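Local structure of aminopeptidase N (Francisella tularensis subsp. tularensis, 5DLL) at residues E341-S344 / D345-R349; S245-W248 / D249-F253. The protein is a zinc-dependent M1-family aminopeptidase that releases N-terminal residues, preferably alanine, from peptides, and probably helps degrade intracellular peptides. All blocks are in the same frame, centred on the assembly; numbering follows the deposited sequence.

Contact 1. Residues E341-S344 / D345-R349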
# COMPACT_ATOMS: atom_id res chain seq x y z
N GLU A 341 -7.25 6.06 -6.95
CA GLU A 341 -8.07 6.69 -8.00
C GLU A 341 -7.34 6.78 -9.33
O GLU A 341 -7.95 6.66 -10.39
CB GLU A 341 -8.49 8.09 -7.58
CG GLU A 341 -9.57 8.12 -6.51
CD GLU A 341 -10.89 7.56 -7.02
OE1 GLU A 341 -11.28 7.87 -8.16
OE2 GLU A 341 -11.53 6.81 -6.26
N PHE A 342 -6.04 7.04 -9.26
CA PHE A 342 -5.18 7.12 -10.44
C PHE A 342 -5.13 5.77 -11.13
O PHE A 342 -5.37 5.66 -12.33
CB PHE A 342 -3.78 7.55 -10.00
CG PHE A 342 -2.70 7.39 -11.04
CD1 PHE A 342 -2.81 8.01 -12.27
CD2 PHE A 342 -1.54 6.68 -10.75
CE1 PHE A 342 -1.81 7.89 -13.22
CE2 PHE A 342 -0.53 6.55 -11.69
CZ PHE A 342 -0.66 7.16 -12.93
N THR A 343 -4.84 4.74 -10.35
CA THR A 343 -4.85 3.37 -10.85
C THR A 343 -6.23 2.94 -11.39
O THR A 343 -6.30 2.22 -12.38
CB THR A 343 -4.33 2.40 -9.78
OG1 THR A 343 -2.94 2.65 -9.58
CG2 THR A 343 -4.51 0.94 -10.18
N SER A 344 -7.30 3.40 -10.75
CA SER A 344 -8.66 3.06 -11.16
C SER A 344 -9.04 3.62 -12.55
O SER A 344 -9.60 2.91 -13.39
CB SER A 344 -9.66 3.55 -10.11
OG SER A 344 -9.54 2.83 -8.91
N ASP A 345 -8.72 4.89 -12.77
CA ASP A 345 -8.99 5.55 -14.05
C ASP A 345 -8.22 4.93 -15.22
O ASP A 345 -8.81 4.63 -16.26
CB ASP A 345 -8.67 7.05 -13.96
CG ASP A 345 -9.59 7.80 -13.00
OD1 ASP A 345 -10.70 7.30 -12.71
OD2 ASP A 345 -9.20 8.90 -12.54
N LEU A 346 -6.92 4.73 -15.06
CA LEU A 346 -6.05 4.23 -16.14
C LEU A 346 -6.02 2.70 -16.29
O LEU A 346 -5.36 2.19 -17.20
CB LEU A 346 -4.63 4.77 -15.98
CG LEU A 346 -4.36 6.22 -16.38
CD1 LEU A 346 -5.08 7.21 -15.47
CD2 LEU A 346 -2.86 6.49 -16.36
N ASN A 347 -6.70 1.98 -15.40
CA ASN A 347 -6.84 0.52 -15.53
C ASN A 347 -8.32 0.15 -15.34
O ASN A 347 -9.18 0.75 -15.98
CB ASN A 347 -5.92 -0.22 -14.54
CG ASN A 347 -4.46 0.19 -14.68
OD1 ASN A 347 -3.65 -0.53 -15.27
ND2 ASN A 347 -4.11 1.36 -14.13
N SER A 348 -8.64 -0.82 -14.48
CA SER A 348 -10.02 -1.17 -14.17
C SER A 348 -10.43 -0.64 -12.79
O SER A 348 -9.84 -1.03 -11.78
CB SER A 348 -10.20 -2.68 -14.19
OG SER A 348 -11.52 -3.04 -13.81
N ARG A 349 -11.44 0.22 -12.75
CA ARG A 349 -11.91 0.81 -11.49
C ARG A 349 -12.41 -0.26 -10.52
O ARG A 349 -12.05 -0.25 -9.35
CB ARG A 349 -13.03 1.82 -11.72
CG ARG A 349 -12.60 3.11 -12.40
CD ARG A 349 -13.53 4.27 -12.05
NE ARG A 349 -13.64 4.43 -10.60
CZ ARG A 349 -12.84 5.19 -9.84
NH1 ARG A 349 -11.84 5.89 -10.37
NH2 ARG A 349 -13.05 5.24 -8.54

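Contact 2. Residues S245-W248 / D249-F253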
# COMPACT_ATOMS: atom_id res chain seq x y z
N SER A 245 1.31 10.03 -14.50
CA SER A 245 1.02 10.64 -13.20
C SER A 245 0.80 12.14 -13.31
O SER A 245 -0.17 12.67 -12.78
CB SER A 245 2.18 10.39 -12.23
OG SER A 245 2.44 9.01 -12.09
N MET A 246 1.72 12.81 -14.00
CA MET A 246 1.69 14.26 -14.15
C MET A 246 0.43 14.72 -14.88
O MET A 246 -0.24 15.66 -14.45
CB MET A 246 2.93 14.74 -14.90
CG MET A 246 4.14 14.99 -14.02
SD MET A 246 5.63 15.36 -14.96
CE MET A 246 6.51 16.41 -13.81
N LYS A 247 0.11 14.04 -15.98
CA LYS A 247 -1.06 14.35 -16.80
C LYS A 247 -2.37 14.12 -16.06
O LYS A 247 -3.30 14.91 -16.18
CB LYS A 247 -1.03 13.51 -18.08
CG LYS A 247 -2.22 13.71 -19.01
CD LYS A 247 -2.05 12.89 -20.28
CE LYS A 247 -3.37 12.71 -21.02
NZ LYS A 247 -3.98 14.00 -21.42
N TRP A 248 -2.44 13.02 -15.31
CA TRP A 248 -3.66 12.66 -14.59
C TRP A 248 -3.96 13.66 -13.49
O TRP A 248 -5.13 13.94 -13.19
CB TRP A 248 -3.53 11.27 -13.99
CG TRP A 248 -4.72 10.87 -13.18
CD1 TRP A 248 -5.88 10.33 -13.65
CD2 TRP A 248 -4.87 10.97 -11.76
NE1 TRP A 248 -6.75 10.09 -12.61
CE2 TRP A 248 -6.15 10.48 -11.44
CE3 TRP A 248 -4.04 11.43 -10.74
CZ2 TRP A 248 -6.61 10.42 -10.12
CZ3 TRP A 248 -4.51 11.39 -9.43
CH2 TRP A 248 -5.79 10.88 -9.13
N ASP A 249 -2.91 14.19 -12.88
CA ASP A 249 -3.05 15.16 -11.81
C ASP A 249 -3.57 16.47 -12.38
O ASP A 249 -4.47 17.09 -11.80
CB ASP A 249 -1.71 15.37 -11.09
CG ASP A 249 -1.86 15.46 -9.58
OD1 ASP A 249 -2.99 15.55 -9.07
OD2 ASP A 249 -0.81 15.44 -8.88
N GLU A 250 -3.02 16.87 -13.53
CA GLU A 250 -3.52 18.04 -14.26
C GLU A 250 -4.98 17.85 -14.68
O GLU A 250 -5.83 18.68 -14.37
CB GLU A 250 -2.68 18.32 -15.51
CG GLU A 250 -1.31 18.92 -15.21
CD GLU A 250 -0.49 19.18 -16.47
OE1 GLU A 250 -0.75 18.54 -17.50
OE2 GLU A 250 0.42 20.03 -16.41
N ASP A 251 -5.26 16.75 -15.38
CA ASP A 251 -6.59 16.50 -15.92
C ASP A 251 -7.65 16.43 -14.82
O ASP A 251 -8.62 17.18 -14.84
CB ASP A 251 -6.62 15.22 -16.77
CG ASP A 251 -5.92 15.39 -18.12
OD1 ASP A 251 -5.63 16.53 -18.54
OD2 ASP A 251 -5.66 14.35 -18.78
N ARG A 252 -7.46 15.55 -13.85
CA ARG A 252 -8.49 15.31 -12.84
C ARG A 252 -8.48 16.27 -11.65
O ARG A 252 -9.54 16.67 -11.16
CB ARG A 252 -8.43 13.87 -12.33
CG ARG A 252 -9.53 13.58 -11.33
CD ARG A 252 -9.91 12.12 -11.24
NE ARG A 252 -10.84 11.94 -10.13
CZ ARG A 252 -11.17 10.77 -9.58
NH1 ARG A 252 -10.66 9.64 -10.04
NH2 ARG A 252 -12.03 10.75 -8.57
N PHE A 253 -7.29 16.64 -11.18
CA PHE A 253 -7.18 17.45 -9.95
C PHE A 253 -6.85 18.93 -10.17
O PHE A 253 -7.00 19.74 -9.25
CB PHE A 253 -6.17 16.80 -8.99
CG PHE A 253 -6.78 15.77 -8.08
CD1 PHE A 253 -6.92 14.45 -8.49
CD2 PHE A 253 -7.22 16.13 -6.81
CE1 PHE A 253 -7.50 13.51 -7.65
CE2 PHE A 253 -7.79 15.19 -5.97
CZ PHE A 253 -7.93 13.88 -6.38

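Contact 1. Residues E341-S344 / D345-R349
D345 N bonds to E341 O (3.1 Å) and L346 N to F342 O (3.3 Å), continuing helix 328-346 before the chain turns and S348 takes the N-cap position of helix 349-369. Across that turn R349 reaches back to E341, end-on, with two nitrogens: NH2 meets OE2 at 3.2 Å in the guanidinium plane, on the syn side but tilted out of the carboxylate plane, while NH1 meets OE1 at 3.0 Å from above that plane. A bend in the arginine chain (chi3 55°) turns the guanidinium back over S344, whose CB lies against one face. NH1 also holds D345 OD1 at 3.0 Å, so R349 bridges two acids one helical turn apart and probably eases their mutual repulsion. T343 O takes N347 ND2 in the carbonyl plane, on a lone pair, at 2.9 Å; N347 N adds a weak bond to the same oxygen. L346 CD2 sits 3.6 Å from F342 CE1. Outside the turn, R401 and R252 pair with E341, W248 NE1 and R252 with D345, and Q304 receives the N347 amide. F342 meets F312 edge-to-face and, with L346, packs between helices 236-253 and 297-312, the latter carrying the zinc ligand H309.

Contact 2. Residues S245-W248 / D249-F253
W248 lies alongside R252 and F253 on the last turns of helix 236-253, the crossover helix of a beta-alpha-beta unit between strands 220-227 and 261-267. Its indole CH2 comes 3.5 Å from F253 CE1; the two rings are oblique, planes at 54°. With CG anti to the backbone N (chi1 177°), the indole stands out from the helix, leaning slightly toward its C-terminal end, and R252 CB lies over one face near the rim while R252 CD reaches CZ2 at 3.9 Å. The extended arginine chain carries its guanidinium past the indole, the two planes 74° apart, to E341, D345 and E409. Beneath the side chains, R252 N bonds to W248 O (2.9 Å) and D251 N to K247 O, and F253 N to D249 O continues the same i to i-4 pattern. The second shell fixes the aromatic end: D345 takes the indole NE1, while R338 forms a salt bridge with D249 and a cation-pi contact with the F253 ring. E250 is tied to Y213 and the backbone of K216. On the exposed flank K247 stays straight to CE and bends at its last torsion, bringing NZ to the syn lone pair of D251 OD2 at 3.1 Å.

Overall arrangement
Contact 2 lies wholly on the C-terminal part of helix 236-253, whereas contact 1 runs from helix 328-346 through a turn to the start of helix 349-369; both are in the M1 peptidase domain, their centres 12 Å apart. Contact 2 is the more buried: its heart is aromatic, and its one internal salt bridge lies on the exposed flank. Contact 1 is partly buried and is built round a charged network with a small apolar patch. Where they join, R252 NH1 reaches E341 OE1 at 2.7 Å, and D345 OD2 is a probable hydrogen-bond acceptor for W248 NE1 at 2.7 Å. The acids of 341-349 serve arginines from both contacts, while F342 and L346 extend the apolar packing round W248.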